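Local coordinates for protein agmatinase (Burkholderia thailandensis, PDB 4DZ4) that probably hydrolyses agmatine to putrescine and urea, as a binuclear manganese enzyme of the arginase family, at residues W88-F93 with L312-R317. Sequence-based numbering, arbitrary orientation.
Sequences WGFDPF and LLCLWR. With EDO (1,2-ethanediol), chain T.
An irregular loop packed against the C-terminal helix of an arginase-type alpha/beta fold is anchored here by a cation-pi contact between F90 and R317 and by a cysteine-aromatic contact between W88 and C314, an example of aromatic faces fixing a loop to a helix. The R317 guanidinium covers one face of the F90 ring, the two planes 30° apart, and R317 CZ lies 4.2 Å from the ring centroid. The methylene R317 CD approaches the same face, 3.5 Å from F90 CE1. The arginine leaves the helix with CG anti to the backbone N (chi1 -172°), and a bend at chi2 carries CD and then the guanidinium over the ring, the chain crossing it at a slant; a salt bridge from R317 NE to D95 OD1 further restrains the charged end. On the opposite face of F90 lies CB of W88. C314 CB lies over one face of the W88 indole, 3.5 Å from the centroid of its five-membered ring. C314 SG lies over the same ring at 3.8 Å from that centroid. L315 CD2 comes obliquely to W88 CH2 (3.8 Å), and W88 NE1 is hydrogen-bonded to D311 OD1. P92 CB packs on R317 CG at 4.0 Å, and F93 offers its ring edge to L313 CD1. Away from the manganese site, helix 300-323 thus carries the loop between helix 69-76 and strand 98-103 on one flank, while L312 and W316 pack against strands 131-136 and 282-289 of the central parallel sheet.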
ATOM      1  N   TRP B  88      24.082 -19.807 -13.903  1.00 18.47           N
ATOM      2  CA  TRP B  88      25.138 -19.521 -14.898  1.00 18.99           C
ATOM      3  C   TRP B  88      26.539 -19.480 -14.341  1.00 19.71           C
ATOM      4  O   TRP B  88      27.466 -20.147 -14.854  1.00 20.63           O
ATOM      5  CB  TRP B  88      24.826 -18.181 -15.565  1.00 18.17           C
ATOM      6  CG  TRP B  88      23.438 -18.137 -16.167  1.00 17.93           C
ATOM      7  CD1 TRP B  88      22.292 -17.490 -15.668  1.00 17.19           C
ATOM      8  CD2 TRP B  88      23.012 -18.786 -17.413  1.00 18.20           C
ATOM      9  NE1 TRP B  88      21.214 -17.691 -16.513  1.00 17.29           N
ATOM     10  CE2 TRP B  88      21.589 -18.461 -17.589  1.00 17.94           C
ATOM     11  CE3 TRP B  88      23.649 -19.579 -18.363  1.00 19.34           C
ATOM     12  CZ2 TRP B  88      20.862 -18.923 -18.687  1.00 18.42           C
ATOM     13  CZ3 TRP B  88      22.907 -20.032 -19.468  1.00 19.39           C
ATOM     14  CH2 TRP B  88      21.552 -19.720 -19.617  1.00 19.04           C
ATOM     15  N   GLY B  89      26.740 -18.652 -13.319  1.00 19.46           N
ATOM     16  CA  GLY B  89      28.005 -18.671 -12.584  1.00 20.49           C
ATOM     17  C   GLY B  89      29.147 -17.958 -13.291  1.00 21.08           C
ATOM     18  O   GLY B  89      30.316 -18.209 -12.992  1.00 22.65           O
ATOM     19  N   PHE B  90      28.809 -17.096 -14.244  1.00 20.24           N
ATOM     20  CA  PHE B  90      29.797 -16.209 -14.849  1.00 20.82           C
ATOM     21  C   PHE B  90      29.289 -14.786 -14.724  1.00 20.14           C
ATOM     22  O   PHE B  90      28.091 -14.571 -14.547  1.00 18.91           O
ATOM     23  CB  PHE B  90      30.070 -16.600 -16.322  1.00 21.00           C
ATOM     24  CG  PHE B  90      28.826 -16.756 -17.168  1.00 20.57           C
ATOM     25  CD1 PHE B  90      28.059 -15.650 -17.531  1.00 19.58           C
ATOM     26  CD2 PHE B  90      28.426 -18.020 -17.612  1.00 20.96           C
ATOM     27  CE1 PHE B  90      26.912 -15.800 -18.297  1.00 19.31           C
ATOM     28  CE2 PHE B  90      27.285 -18.173 -18.384  1.00 20.34           C
ATOM     29  CZ  PHE B  90      26.532 -17.067 -18.734  1.00 19.83           C
ATOM     30  N   ASP B  91      30.192 -13.809 -14.807  1.00 20.44           N
ATOM     31  CA  ASP B  91      29.758 -12.425 -14.949  1.00 20.03           C
ATOM     32  C   ASP B  91      29.603 -12.210 -16.449  1.00 19.74           C
ATOM     33  O   ASP B  91      30.599 -12.223 -17.174  1.00 20.29           O
ATOM     34  CB  ASP B  91      30.784 -11.447 -14.369  1.00 20.67           C
ATOM     35  CG  ASP B  91      30.374  -9.988 -14.576  1.00 20.83           C
ATOM     36  OD1 ASP B  91      29.463  -9.717 -15.380  1.00 20.41           O
ATOM     37  OD2 ASP B  91      30.941  -9.125 -13.891  1.00 22.00           O
ATOM     38  N   PRO B  92      28.362 -12.033 -16.930  1.00 18.69           N
ATOM     39  CA  PRO B  92      28.245 -11.996 -18.378  1.00 18.88           C
ATOM     40  C   PRO B  92      28.936 -10.788 -18.995  1.00 18.95           C
ATOM     41  O   PRO B  92      29.259 -10.830 -20.178  1.00 19.57           O
ATOM     42  CB  PRO B  92      26.724 -11.939 -18.615  1.00 18.13           C
ATOM     43  CG  PRO B  92      26.159 -11.371 -17.358  1.00 17.56           C
ATOM     44  CD  PRO B  92      27.058 -11.842 -16.252  1.00 17.88           C
ATOM     45  N   PHE B  93      29.180  -9.736 -18.205  1.00 18.85           N
ATOM     46  CA  PHE B  93      29.641  -8.469 -18.784  1.00 18.54           C
ATOM     47  C   PHE B  93      31.137  -8.464 -18.993  1.00 19.55           C
ATOM     48  O   PHE B  93      31.675  -7.538 -19.583  1.00 19.80           O
ATOM     49  CB  PHE B  93      29.143  -7.275 -17.960  1.00 17.57           C
ATOM     50  CG  PHE B  93      27.673  -7.342 -17.700  1.00 16.72           C
ATOM     51  CD1 PHE B  93      26.783  -7.439 -18.771  1.00 16.39           C
ATOM     52  CD2 PHE B  93      27.175  -7.361 -16.405  1.00 16.36           C
ATOM     53  CE1 PHE B  93      25.413  -7.537 -18.555  1.00 15.99           C
ATOM     54  CE2 PHE B  93      25.794  -7.430 -16.181  1.00 16.07           C
ATOM     55  CZ  PHE B  93      24.927  -7.547 -17.250  1.00 15.57           C
ATOM     56  N   LEU B 312      17.883 -13.658 -20.380  1.00 12.50           N
ATOM     57  CA  LEU B 312      18.040 -13.388 -21.815  1.00 12.44           C
ATOM     58  C   LEU B 312      19.464 -12.912 -22.145  1.00 12.65           C
ATOM     59  O   LEU B 312      20.078 -13.396 -23.112  1.00 13.05           O
ATOM     60  CB  LEU B 312      16.971 -12.385 -22.319  1.00 11.80           C
ATOM     61  CG  LEU B 312      15.541 -12.965 -22.277  1.00 11.80           C
ATOM     62  CD1 LEU B 312      14.514 -11.855 -22.401  1.00 11.33           C
ATOM     63  CD2 LEU B 312      15.356 -13.999 -23.395  1.00 11.97           C
ATOM     64  N   LEU B 313      20.000 -11.978 -21.351  1.00 12.37           N
ATOM     65  CA  LEU B 313      21.411 -11.575 -21.529  1.00 12.77           C
ATOM     66  C   LEU B 313      22.362 -12.776 -21.431  1.00 13.82           C
ATOM     67  O   LEU B 313      23.303 -12.877 -22.200  1.00 14.32           O
ATOM     68  CB  LEU B 313      21.856 -10.505 -20.524  1.00 12.55           C
ATOM     69  CG  LEU B 313      21.064  -9.196 -20.690  1.00 11.89           C
ATOM     70  CD1 LEU B 313      21.487  -8.174 -19.641  1.00 12.24           C
ATOM     71  CD2 LEU B 313      21.309  -8.631 -22.074  1.00 12.15           C
ATOM     72  N   CYS B 314      22.118 -13.655 -20.474  1.00 13.74           N
ATOM     73  CA  CYS B 314      23.015 -14.777 -20.264  1.00 14.95           C
ATOM     74  C   CYS B 314      22.961 -15.737 -21.440  1.00 15.32           C
ATOM     75  O   CYS B 314      23.990 -16.292 -21.816  1.00 16.05           O
ATOM     76  CB  CYS B 314      22.687 -15.460 -18.928  1.00 15.18           C
ATOM     77  SG  CYS B 314      23.163 -14.476 -17.489  1.00 15.87           S
ATOM     78  N   LEU B 315      21.771 -15.913 -22.023  1.00 14.94           N
ATOM     79  CA  LEU B 315      21.621 -16.736 -23.232  1.00 15.51           C
ATOM     80  C   LEU B 315      22.486 -16.167 -24.350  1.00 16.03           C
ATOM     81  O   LEU B 315      23.215 -16.916 -25.011  1.00 17.22           O
ATOM     82  CB  LEU B 315      20.179 -16.841 -23.690  1.00 14.98           C
ATOM     83  CG  LEU B 315      19.258 -17.689 -22.789  1.00 15.04           C
ATOM     84  CD1 LEU B 315      17.811 -17.505 -23.225  1.00 14.89           C
ATOM     85  CD2 LEU B 315      19.652 -19.155 -22.877  1.00 16.03           C
ATOM     86  N   TRP B 316      22.427 -14.847 -24.537  1.00 15.22           N
ATOM     87  CA  TRP B 316      23.305 -14.220 -25.529  1.00 16.04           C
ATOM     88  C   TRP B 316      24.787 -14.342 -25.225  1.00 16.62           C
ATOM     89  O   TRP B 316      25.586 -14.523 -26.155  1.00 17.21           O
ATOM     90  CB  TRP B 316      22.896 -12.771 -25.788  1.00 15.63           C
ATOM     91  CG  TRP B 316      21.679 -12.635 -26.677  1.00 15.27           C
ATOM     92  CD1 TRP B 316      21.423 -13.259 -27.907  1.00 15.86           C
ATOM     93  CD2 TRP B 316      20.510 -11.764 -26.443  1.00 14.75           C
ATOM     94  NE1 TRP B 316      20.202 -12.859 -28.420  1.00 15.40           N
ATOM     95  CE2 TRP B 316      19.609 -11.957 -27.599  1.00 14.86           C
ATOM     96  CE3 TRP B 316      20.136 -10.887 -25.432  1.00 14.29           C
ATOM     97  CZ2 TRP B 316      18.381 -11.290 -27.703  1.00 14.31           C
ATOM     98  CZ3 TRP B 316      18.897 -10.219 -25.549  1.00 13.90           C
ATOM     99  CH2 TRP B 316      18.062 -10.396 -26.679  1.00 13.65           C
ATOM    100  N   ARG B 317      25.170 -14.233 -23.944  1.00 16.73           N
ATOM    101  CA  ARG B 317      26.588 -14.395 -23.548  1.00 17.72           C
ATOM    102  C   ARG B 317      27.032 -15.787 -23.977  1.00 18.69           C
ATOM    103  O   ARG B 317      28.112 -15.946 -24.546  1.00 19.68           O
ATOM    104  CB  ARG B 317      26.790 -14.204 -22.033  1.00 18.09           C
ATOM    105  CG  ARG B 317      28.248 -14.169 -21.572  1.00 19.34           C
ATOM    106  CD  ARG B 317      28.761 -15.581 -21.303  1.00 20.43           C
ATOM    107  NE  ARG B 317      30.195 -15.612 -21.056  1.00 22.28           N
ATOM    108  CZ  ARG B 317      30.876 -16.707 -20.721  1.00 23.22           C
ATOM    109  NH1 ARG B 317      30.260 -17.870 -20.589  1.00 22.90           N
ATOM    110  NH2 ARG B 317      32.183 -16.644 -20.536  1.00 25.23           N
TER
HETATM  111  C1  EDO T 405      29.043 -10.105 -10.312  1.00 28.22           C
HETATM  112  O1  EDO T 405      28.712 -10.578 -11.630  1.00 26.47           O
HETATM  113  C2  EDO T 405      29.532  -8.671 -10.363  1.00 30.31           C
HETATM  114  O2  EDO T 405      30.826  -8.727 -10.986  1.00 34.84           O